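Local structure of lipase-specific foldase (Burkholderia glumae, 2ES4) at residues L192-I197 with A214-L219; T238-L243 with A255-T260; A248-M253 with M272-E277; Q284-E289 with Q309-T314. The protein assists the folding of the extracellular lipase during its passage through the periplasm, acting as a dedicated steric chaperone that binds its unfolded or folding client. One frame throughout, in Å; residues are numbered along the deposited sequence.

Overall arrangement
The four contacts follow an all-helical chain whose successive helices turn back on one another. Interaction 1 comes first, between helices 177-198 and 208-215, its centre 32 Å from that of interaction 2. Interactions 2 and 3 cluster, centres 11 Å apart: both use helix 250-258, which meets helix 221-245 in the former and helix 263-294 in the latter, and their segments alternate along the chain. Helix 263-294 runs on to interaction 4, about 23 Å from interaction 3 centre to centre, where helix 300-314 packs on it. Interactions 1 and 4, centres about 54 Å apart, lie on opposite sides of the chain's centre, so the contacts are strung along an elongated molecule; another protein chain reaches the first three.

Interaction 1: L192-I197 with A214-L219; sequences LERIRI and ALDAQL
Leu215 points its side chain at helix 177-198 and is met there by Glu193, Arg194 and Ile197, three residues on one side of that helix. Its two methyls divide the work. CD2 lies against the Glu193 methylene carbons, 3.9 Å from Glu193 CB, whereas CD1 rests 3.8 Å from Arg194 CG; both neighbours run at about a right angle to the leucine. Having CG opposite the backbone N (chi1 -170°) carries the Leu215 fork outward between them. Ile197 arrives at a slant from the next turn, and its CD1 stays 4.2 Å from Leu215 CB. The setting is a pair of consecutive helices folded back on each other within the all-helical chaperone: Leu215 closes helix 208-215, and a type I beta turn from Leu215 to Gln218 leads the chain out. His190, one turn earlier on helix 177-198, also touches Leu215 and Asp216. Beside this apolar patch, Asp216 is set crosswise to Arg194, its carboxylate plane 89° from the guanidinium. Asp216 OD1 is 3.8 Å from Arg194 CD and 4.2 Å from Arg194 NH2, too far for a salt bridge, although the opposite charges should still attract weakly.

Interaction 2: T238-L243 with A255-T260; sequences TKIADL and AQIAQT
Ile257 and Leu243 make the tight centre of this contact, sliding past each other in opposite directions until Ile257 CD1 stands 3.6 Å from Leu243 CD1. The same Ile257 methyl reaches Ile240, 3.8 Å from Ile240 CG1, with the two isoleucines crossed at about a right angle. In Ile257, CG1 lies anti to the carbonyl carbon, and the turn at chi2 (-62°) swings CD1 toward helix 221-245. Ala266 of helix 263-294 lies against Ile257, and Met272 of that helix against Ile240. The short helix 250-258 thus packs against the end of helix 221-245 within a compact three-helix cluster, and an apolar side chain of the other protein in the assembly also packs on Ile240. Toward the margin, Leu243 crosses the aliphatic part of Gln256, its CD1 3.8 Å from Gln256 CB. Lys239 and exposed Thr260 form the solvent-facing end, yet meet closely, tip to tip: Lys239 CE, rather than the amine, is 3.4 Å from Thr260 OG1 and a tight 3.5 Å from Thr260 CB. That hydroxyl also lies 3.2 Å from both Gln256 O and Ile257 O, two carbonyls at the end of helix 250-258 that compete for its one proton.

Interaction 3: A248-M253 with M272-E277; sequences ATPDQM and MQQDDE
Gln273 spans this contact with a single side chain, its NE2 donating to Ala248 O over 2.9 Å. The bond is fairly straight, 155° at the hydrogen, and lies both in the carbonyl plane and in the plane of the Gln273 amide. CG lies beside the backbone N, and a bend at chi2 (-56°) turns the amide toward the loop ahead of helix 250-258. Met253 CE lies over one face of that amide, 3.7 Å from Gln273 CD, and also touches Gln273 CG at 3.5 Å, the two side chains crossing at about a right angle. Met272 CE touches the Met253 methyl more loosely, 4.1 Å from Met253 CE. Pro250 opens helix 250-258 and sits between two further residues of helix 263-294: its CG is 3.5 Å from Gln274 CG, and its CD is 3.3 Å from Glu277 OE2. The helix start is defined by a capping box, in which Thr249 OG1 accepts from Gln252 N at 3.2 Å while Thr249 N donates to Gln252 OE1 at 3.0 Å. The box probably steadies the backbone that offers Ala248 O to Gln273 and the Pro250 ring to Gln274 and Glu277. Farther out, on helix 221-245, Leu243 touches Met253, and Gln244 reaches Met272 and Gln273.

Interaction 4: Q284-E289 with Q309-T314; sequences QAYAAE and QLRQQT
Tyr286 reaches across to Leu310, Arg311 and Thr314 in a helical hairpin of the successive helices 263-294 and 300-314, whose local axes run nearly antiparallel (150°) and approach to 10.7 Å. Followed outward, the tyrosine first meets Thr314, with CB 4.1 Å from Thr314 CG2. Its ring carbons come next: CD1 and CE1 run past the Leu310 fork at a slant, CE1 lying 3.7 Å from Leu310 CD2. The ring leans in this direction because CG is set opposite the backbone N, with chi1 at 152°. Near the tip, CZ is 3.4 Å from Arg311 CG, and the phenol oxygen OH is closer still to that methylene, at 3.2 Å. The guanidinium is turned 62° from the ring plane. Asp328 of helix 320-328 takes part in a hydrogen bond with Tyr286 OH, satisfying this buried polar atom, and the ring of Phe315 meets that of Tyr286 edge-to-face. One turn along, Glu289 CB abuts Leu310 CD2, while the Glu289 carboxylate forms a salt bridge with Arg292. On the facing helix, Leu310 O accepts from both Thr314 N and Thr314 OG1, which approach from opposite faces of its carbonyl plane, the hydroxyl at 2.7 Å.

Interaction 1: L192-I197 with A214-L219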
# COMPACT_ATOMS: atom_id res chain seq x y z
N LEU B 192 14.76 -13.00 -6.77
CA LEU B 192 15.20 -12.78 -8.14
C LEU B 192 15.36 -14.11 -8.88
O LEU B 192 15.13 -14.19 -10.09
CB LEU B 192 16.52 -12.01 -8.15
CG LEU B 192 16.95 -11.44 -9.49
CD1 LEU B 192 15.87 -10.53 -10.05
CD2 LEU B 192 18.19 -10.69 -9.30
N GLU B 193 15.70 -15.15 -8.12
CA GLU B 193 15.86 -16.48 -8.67
C GLU B 193 14.53 -17.10 -9.04
O GLU B 193 14.36 -17.56 -10.17
CB GLU B 193 16.58 -17.39 -7.67
CG GLU B 193 18.09 -17.30 -7.73
CD GLU B 193 18.64 -17.68 -9.09
OE1 GLU B 193 18.36 -18.81 -9.56
OE2 GLU B 193 19.33 -16.84 -9.71
N ARG B 194 13.59 -17.07 -8.10
CA ARG B 194 12.25 -17.62 -8.32
C ARG B 194 11.60 -17.02 -9.56
O ARG B 194 10.89 -17.72 -10.29
CB ARG B 194 11.36 -17.36 -7.11
CG ARG B 194 11.90 -17.90 -5.81
CD ARG B 194 10.81 -17.96 -4.77
NE ARG B 194 10.14 -16.67 -4.60
CZ ARG B 194 9.01 -16.50 -3.91
NH1 ARG B 194 8.48 -15.29 -3.82
NH2 ARG B 194 8.43 -17.52 -3.31
N ILE B 195 11.91 -15.75 -9.83
CA ILE B 195 11.38 -15.05 -11.00
C ILE B 195 12.02 -15.60 -12.27
O ILE B 195 11.33 -15.82 -13.27
CB ILE B 195 11.65 -13.54 -10.92
CG1 ILE B 195 11.07 -12.98 -9.62
CG2 ILE B 195 11.01 -12.83 -12.11
CD1 ILE B 195 11.36 -11.54 -9.40
N ARG B 196 13.34 -15.83 -12.22
CA ARG B 196 14.08 -16.37 -13.36
C ARG B 196 13.60 -17.77 -13.69
O ARG B 196 13.28 -18.06 -14.84
CB ARG B 196 15.58 -16.39 -13.06
N ILE B 197 13.49 -18.61 -12.66
CA ILE B 197 13.03 -19.99 -12.81
C ILE B 197 11.62 -20.02 -13.42
O ILE B 197 11.33 -20.85 -14.28
CB ILE B 197 13.01 -20.72 -11.47
CG1 ILE B 197 14.42 -20.77 -10.86
CG2 ILE B 197 12.45 -22.13 -11.65
CD1 ILE B 197 14.50 -21.42 -9.49
N ALA B 214 13.67 -26.79 -4.61
CA ALA B 214 15.05 -26.82 -4.16
C ALA B 214 15.50 -25.43 -3.74
O ALA B 214 16.11 -25.26 -2.69
CB ALA B 214 15.96 -27.36 -5.24
N LEU B 215 15.18 -24.44 -4.57
CA LEU B 215 15.54 -23.05 -4.30
C LEU B 215 14.98 -22.61 -2.95
O LEU B 215 15.65 -21.91 -2.19
CB LEU B 215 15.02 -22.14 -5.42
CG LEU B 215 15.46 -20.67 -5.48
CD1 LEU B 215 14.80 -19.85 -4.43
CD2 LEU B 215 16.97 -20.57 -5.39
N ASP B 216 13.74 -23.03 -2.67
CA ASP B 216 13.08 -22.71 -1.41
C ASP B 216 13.66 -23.49 -0.23
O ASP B 216 13.11 -23.46 0.87
CB ASP B 216 11.57 -22.93 -1.50
CG ASP B 216 10.89 -21.93 -2.39
OD1 ASP B 216 10.95 -20.71 -2.11
OD2 ASP B 216 10.28 -22.36 -3.39
N ALA B 217 14.80 -24.13 -0.46
CA ALA B 217 15.49 -24.90 0.57
C ALA B 217 16.77 -24.17 0.96
O ALA B 217 17.61 -24.72 1.68
CB ALA B 217 15.79 -26.30 0.08
N GLN B 218 16.91 -22.93 0.50
CA GLN B 218 18.08 -22.11 0.78
C GLN B 218 17.77 -20.98 1.75
O GLN B 218 18.62 -20.12 2.01
CB GLN B 218 18.66 -21.55 -0.51
N LEU B 219 16.56 -20.99 2.30
CA LEU B 219 16.13 -19.97 3.25
C LEU B 219 16.81 -20.15 4.59
O LEU B 219 17.26 -21.25 4.92
CB LEU B 219 14.61 -20.02 3.44
CG LEU B 219 13.67 -19.61 2.30
CD1 LEU B 219 13.91 -18.21 1.82
CD2 LEU B 219 13.85 -20.51 1.18

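Interaction 2: T238-L243 with A255-T260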
# COMPACT_ATOMS: atom_id res chain seq x y z
N THR B 238 -8.41 -17.83 6.24
CA THR B 238 -8.83 -18.62 5.08
C THR B 238 -9.83 -19.72 5.44
O THR B 238 -10.74 -20.00 4.65
CB THR B 238 -7.62 -19.26 4.36
OG1 THR B 238 -6.73 -18.22 3.93
CG2 THR B 238 -8.05 -20.07 3.15
N LYS B 239 -9.69 -20.31 6.62
CA LYS B 239 -10.61 -21.36 7.06
C LYS B 239 -12.03 -20.81 7.18
O LYS B 239 -12.99 -21.46 6.76
CB LYS B 239 -10.19 -21.95 8.40
CG LYS B 239 -8.82 -22.62 8.38
CD LYS B 239 -8.52 -23.29 9.70
CE LYS B 239 -9.42 -24.47 9.84
NZ LYS B 239 -9.21 -25.53 8.83
N ILE B 240 -12.13 -19.59 7.70
CA ILE B 240 -13.41 -18.93 7.86
C ILE B 240 -13.98 -18.58 6.49
O ILE B 240 -15.15 -18.87 6.20
CB ILE B 240 -13.29 -17.65 8.72
CG1 ILE B 240 -12.80 -18.01 10.12
CG2 ILE B 240 -14.63 -16.92 8.79
CD1 ILE B 240 -12.56 -16.82 11.03
N ALA B 241 -13.13 -18.00 5.63
CA ALA B 241 -13.53 -17.61 4.28
C ALA B 241 -14.05 -18.79 3.47
O ALA B 241 -15.06 -18.68 2.79
CB ALA B 241 -12.38 -16.95 3.55
N ASP B 242 -13.38 -19.94 3.60
CA ASP B 242 -13.77 -21.16 2.89
C ASP B 242 -15.15 -21.65 3.30
O ASP B 242 -15.94 -22.07 2.44
CB ASP B 242 -12.75 -22.28 3.10
CG ASP B 242 -11.42 -22.01 2.40
OD1 ASP B 242 -11.41 -21.34 1.34
OD2 ASP B 242 -10.39 -22.48 2.91
N LEU B 243 -15.47 -21.55 4.59
CA LEU B 243 -16.78 -21.97 5.08
C LEU B 243 -17.88 -21.07 4.56
O LEU B 243 -18.98 -21.54 4.25
CB LEU B 243 -16.79 -22.02 6.60
CG LEU B 243 -16.05 -23.22 7.19
CD1 LEU B 243 -15.81 -23.01 8.65
CD2 LEU B 243 -16.87 -24.48 6.94
N ALA B 255 -19.42 -25.01 14.49
CA ALA B 255 -18.93 -26.38 14.69
C ALA B 255 -17.56 -26.64 14.09
O ALA B 255 -16.66 -27.12 14.78
CB ALA B 255 -19.93 -27.38 14.15
N GLN B 256 -17.39 -26.27 12.82
CA GLN B 256 -16.13 -26.48 12.13
C GLN B 256 -14.99 -25.62 12.67
O GLN B 256 -13.87 -26.11 12.85
CB GLN B 256 -16.29 -26.26 10.63
CG GLN B 256 -15.04 -26.60 9.81
CD GLN B 256 -14.52 -27.99 10.10
OE1 GLN B 256 -15.26 -28.98 10.04
NE2 GLN B 256 -13.24 -28.08 10.47
N ILE B 257 -15.27 -24.35 12.94
CA ILE B 257 -14.25 -23.46 13.46
C ILE B 257 -13.87 -23.81 14.90
O ILE B 257 -12.70 -23.69 15.28
CB ILE B 257 -14.70 -21.99 13.38
CG1 ILE B 257 -14.88 -21.56 11.92
CG2 ILE B 257 -13.68 -21.06 14.03
CD1 ILE B 257 -13.61 -21.64 11.09
N ALA B 258 -14.84 -24.28 15.68
CA ALA B 258 -14.60 -24.66 17.07
C ALA B 258 -13.56 -25.75 17.22
O ALA B 258 -12.77 -25.72 18.17
CB ALA B 258 -15.88 -25.06 17.75
N GLN B 259 -13.53 -26.67 16.26
CA GLN B 259 -12.57 -27.76 16.31
C GLN B 259 -11.24 -27.49 15.60
O GLN B 259 -10.45 -28.41 15.39
CB GLN B 259 -13.20 -29.06 15.80
CG GLN B 259 -13.67 -29.03 14.36
CD GLN B 259 -14.21 -30.36 13.91
OE1 GLN B 259 -15.10 -30.93 14.55
NE2 GLN B 259 -13.69 -30.87 12.80
N THR B 260 -11.02 -26.23 15.21
CA THR B 260 -9.78 -25.85 14.56
C THR B 260 -9.18 -24.60 15.19
O THR B 260 -8.04 -24.61 15.64
CB THR B 260 -9.95 -25.65 13.05
OG1 THR B 260 -11.01 -24.71 12.80
CG2 THR B 260 -10.25 -26.97 12.34

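Interaction 3: A248-M253 with M272-E277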
# COMPACT_ATOMS: atom_id res chain seq x y z
N ALA B 248 -21.84 -22.23 4.52
CA ALA B 248 -22.05 -22.78 5.86
C ALA B 248 -23.03 -21.95 6.67
O ALA B 248 -22.98 -20.72 6.68
CB ALA B 248 -20.73 -22.88 6.61
N THR B 249 -23.96 -22.65 7.32
CA THR B 249 -24.95 -21.99 8.17
C THR B 249 -24.18 -21.54 9.42
O THR B 249 -23.02 -21.95 9.61
CB THR B 249 -26.05 -23.00 8.61
OG1 THR B 249 -25.47 -24.02 9.43
CG2 THR B 249 -26.75 -23.60 7.42
N PRO B 250 -24.78 -20.68 10.27
CA PRO B 250 -24.07 -20.25 11.48
C PRO B 250 -23.65 -21.41 12.40
O PRO B 250 -22.56 -21.38 12.96
CB PRO B 250 -25.08 -19.36 12.15
CG PRO B 250 -25.77 -18.73 10.96
CD PRO B 250 -26.00 -19.88 10.09
N ASP B 251 -24.50 -22.44 12.48
CA ASP B 251 -24.21 -23.61 13.31
C ASP B 251 -23.05 -24.42 12.75
O ASP B 251 -22.19 -24.88 13.50
CB ASP B 251 -25.43 -24.52 13.46
CG ASP B 251 -26.49 -23.94 14.38
OD1 ASP B 251 -26.15 -23.25 15.36
OD2 ASP B 251 -27.69 -24.19 14.12
N GLN B 252 -23.01 -24.57 11.42
CA GLN B 252 -21.93 -25.32 10.77
C GLN B 252 -20.62 -24.57 10.89
O GLN B 252 -19.57 -25.17 11.12
CB GLN B 252 -22.24 -25.55 9.30
CG GLN B 252 -23.45 -26.42 9.04
CD GLN B 252 -23.75 -26.55 7.56
OE1 GLN B 252 -23.78 -25.57 6.83
NE2 GLN B 252 -23.96 -27.79 7.11
N MET B 253 -20.69 -23.24 10.75
CA MET B 253 -19.52 -22.37 10.88
C MET B 253 -18.95 -22.52 12.28
O MET B 253 -17.76 -22.76 12.44
CB MET B 253 -19.91 -20.92 10.63
CG MET B 253 -18.79 -19.91 10.83
SD MET B 253 -17.44 -20.02 9.65
CE MET B 253 -18.10 -19.03 8.33
N MET B 272 -20.76 -13.64 12.81
CA MET B 272 -20.47 -12.98 11.54
C MET B 272 -21.42 -13.52 10.46
O MET B 272 -21.99 -12.73 9.70
CB MET B 272 -19.02 -13.23 11.13
CG MET B 272 -18.66 -12.68 9.75
SD MET B 272 -17.10 -13.34 9.15
CE MET B 272 -17.64 -14.95 8.64
N GLN B 273 -21.60 -14.84 10.44
CA GLN B 273 -22.51 -15.46 9.47
C GLN B 273 -23.94 -15.01 9.69
O GLN B 273 -24.65 -14.70 8.73
CB GLN B 273 -22.47 -16.99 9.56
CG GLN B 273 -21.29 -17.64 8.88
CD GLN B 273 -21.17 -17.28 7.40
OE1 GLN B 273 -20.66 -16.22 7.06
NE2 GLN B 273 -21.60 -18.18 6.53
N GLN B 274 -24.33 -14.94 10.96
CA GLN B 274 -25.68 -14.50 11.33
C GLN B 274 -25.92 -13.05 10.94
O GLN B 274 -27.01 -12.71 10.47
CB GLN B 274 -25.92 -14.68 12.83
CG GLN B 274 -25.96 -16.12 13.25
CD GLN B 274 -26.27 -16.35 14.70
OE1 GLN B 274 -25.55 -15.89 15.59
NE2 GLN B 274 -27.36 -17.08 14.96
N ASP B 275 -24.91 -12.20 11.11
CA ASP B 275 -25.00 -10.78 10.74
C ASP B 275 -25.16 -10.65 9.23
O ASP B 275 -25.97 -9.85 8.76
CB ASP B 275 -23.75 -10.01 11.17
CG ASP B 275 -23.59 -9.89 12.68
OD1 ASP B 275 -24.46 -10.38 13.43
OD2 ASP B 275 -22.58 -9.32 13.12
N ASP B 276 -24.42 -11.47 8.48
CA ASP B 276 -24.48 -11.46 7.01
C ASP B 276 -25.83 -11.94 6.51
O ASP B 276 -26.38 -11.36 5.57
CB ASP B 276 -23.38 -12.32 6.39
CG ASP B 276 -22.01 -11.67 6.47
OD1 ASP B 276 -21.92 -10.45 6.75
OD2 ASP B 276 -21.01 -12.38 6.23
N GLU B 277 -26.37 -12.98 7.15
CA GLU B 277 -27.67 -13.51 6.76
C GLU B 277 -28.79 -12.52 7.05
O GLU B 277 -29.67 -12.33 6.20
CB GLU B 277 -27.94 -14.84 7.45
CG GLU B 277 -27.13 -15.98 6.86
CD GLU B 277 -27.45 -17.34 7.45
OE1 GLU B 277 -28.56 -17.52 8.00
OE2 GLU B 277 -26.59 -18.24 7.34

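Interaction 4: Q284-E289 with Q309-T314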
# COMPACT_ATOMS: atom_id res chain seq x y z
N GLN B 284 -32.84 -7.59 0.94
CA GLN B 284 -33.80 -8.17 0.01
C GLN B 284 -35.22 -7.62 0.22
O GLN B 284 -35.95 -7.42 -0.76
CB GLN B 284 -33.81 -9.69 0.09
CG GLN B 284 -32.54 -10.34 -0.44
N ALA B 285 -35.58 -7.35 1.47
CA ALA B 285 -36.90 -6.79 1.80
C ALA B 285 -36.96 -5.36 1.30
O ALA B 285 -37.94 -4.93 0.69
CB ALA B 285 -37.16 -6.84 3.29
N TYR B 286 -35.86 -4.64 1.50
CA TYR B 286 -35.74 -3.27 1.03
C TYR B 286 -35.84 -3.25 -0.50
O TYR B 286 -36.50 -2.38 -1.06
CB TYR B 286 -34.41 -2.66 1.49
CG TYR B 286 -33.88 -1.57 0.59
CD1 TYR B 286 -34.46 -0.29 0.59
CD2 TYR B 286 -32.84 -1.85 -0.32
CE1 TYR B 286 -34.03 0.68 -0.32
CE2 TYR B 286 -32.41 -0.88 -1.23
CZ TYR B 286 -33.00 0.37 -1.23
OH TYR B 286 -32.58 1.32 -2.12
N ALA B 287 -35.12 -4.17 -1.14
CA ALA B 287 -35.10 -4.27 -2.61
C ALA B 287 -36.49 -4.35 -3.23
O ALA B 287 -36.72 -3.77 -4.29
CB ALA B 287 -34.25 -5.43 -3.06
N ALA B 288 -37.41 -5.04 -2.55
CA ALA B 288 -38.79 -5.16 -3.03
C ALA B 288 -39.49 -3.81 -2.98
O ALA B 288 -40.23 -3.44 -3.90
CB ALA B 288 -39.55 -6.18 -2.22
N GLU B 289 -39.22 -3.05 -1.91
CA GLU B 289 -39.79 -1.72 -1.73
C GLU B 289 -39.17 -0.73 -2.70
O GLU B 289 -39.86 0.16 -3.21
CB GLU B 289 -39.59 -1.23 -0.29
CG GLU B 289 -40.56 -1.80 0.72
CD GLU B 289 -41.99 -1.36 0.46
OE1 GLU B 289 -42.70 -2.08 -0.28
OE2 GLU B 289 -42.39 -0.30 0.97
N GLN B 309 -34.43 8.32 -0.08
CA GLN B 309 -35.20 8.54 1.14
C GLN B 309 -35.58 7.22 1.78
O GLN B 309 -35.42 7.05 3.00
CB GLN B 309 -36.45 9.36 0.83
CG GLN B 309 -37.36 9.59 2.03
CD GLN B 309 -38.52 10.50 1.71
OE1 GLN B 309 -39.33 10.20 0.83
NE2 GLN B 309 -38.61 11.61 2.43
N LEU B 310 -36.04 6.27 0.97
CA LEU B 310 -36.41 4.95 1.46
C LEU B 310 -35.20 4.27 2.09
O LEU B 310 -35.32 3.65 3.14
CB LEU B 310 -36.96 4.07 0.33
CG LEU B 310 -37.21 2.60 0.67
CD1 LEU B 310 -38.35 2.47 1.68
CD2 LEU B 310 -37.50 1.82 -0.57
N ARG B 311 -34.04 4.42 1.45
CA ARG B 311 -32.80 3.84 1.96
C ARG B 311 -32.43 4.42 3.31
O ARG B 311 -32.10 3.68 4.24
CB ARG B 311 -31.65 4.07 1.00
CG ARG B 311 -31.21 2.86 0.27
CD ARG B 311 -29.91 3.03 -0.47
NE ARG B 311 -29.95 3.95 -1.60
CZ ARG B 311 -29.68 5.25 -1.52
NH1 ARG B 311 -29.36 5.80 -0.35
NH2 ARG B 311 -29.78 6.00 -2.60
N GLN B 312 -32.55 5.75 3.43
CA GLN B 312 -32.25 6.46 4.67
C GLN B 312 -33.17 6.09 5.82
O GLN B 312 -32.75 6.09 6.97
CB GLN B 312 -32.31 7.97 4.44
CG GLN B 312 -30.96 8.66 4.27
CD GLN B 312 -30.21 8.22 3.03
OE1 GLN B 312 -29.70 7.10 2.96
NE2 GLN B 312 -30.13 9.09 2.04
N GLN B 313 -34.41 5.76 5.49
CA GLN B 313 -35.39 5.39 6.51
C GLN B 313 -35.29 3.92 6.91
O GLN B 313 -35.58 3.56 8.05
CB GLN B 313 -36.81 5.69 6.03
CG GLN B 313 -37.04 7.14 5.65
CD GLN B 313 -38.40 7.37 5.03
OE1 GLN B 313 -38.81 6.67 4.11
NE2 GLN B 313 -39.11 8.37 5.55
N THR B 314 -34.86 3.09 5.97
CA THR B 314 -34.74 1.65 6.18
C THR B 314 -33.44 1.21 6.88
O THR B 314 -33.45 0.29 7.70
CB THR B 314 -34.86 0.89 4.83
OG1 THR B 314 -36.09 1.27 4.18
CG2 THR B 314 -34.85 -0.61 5.03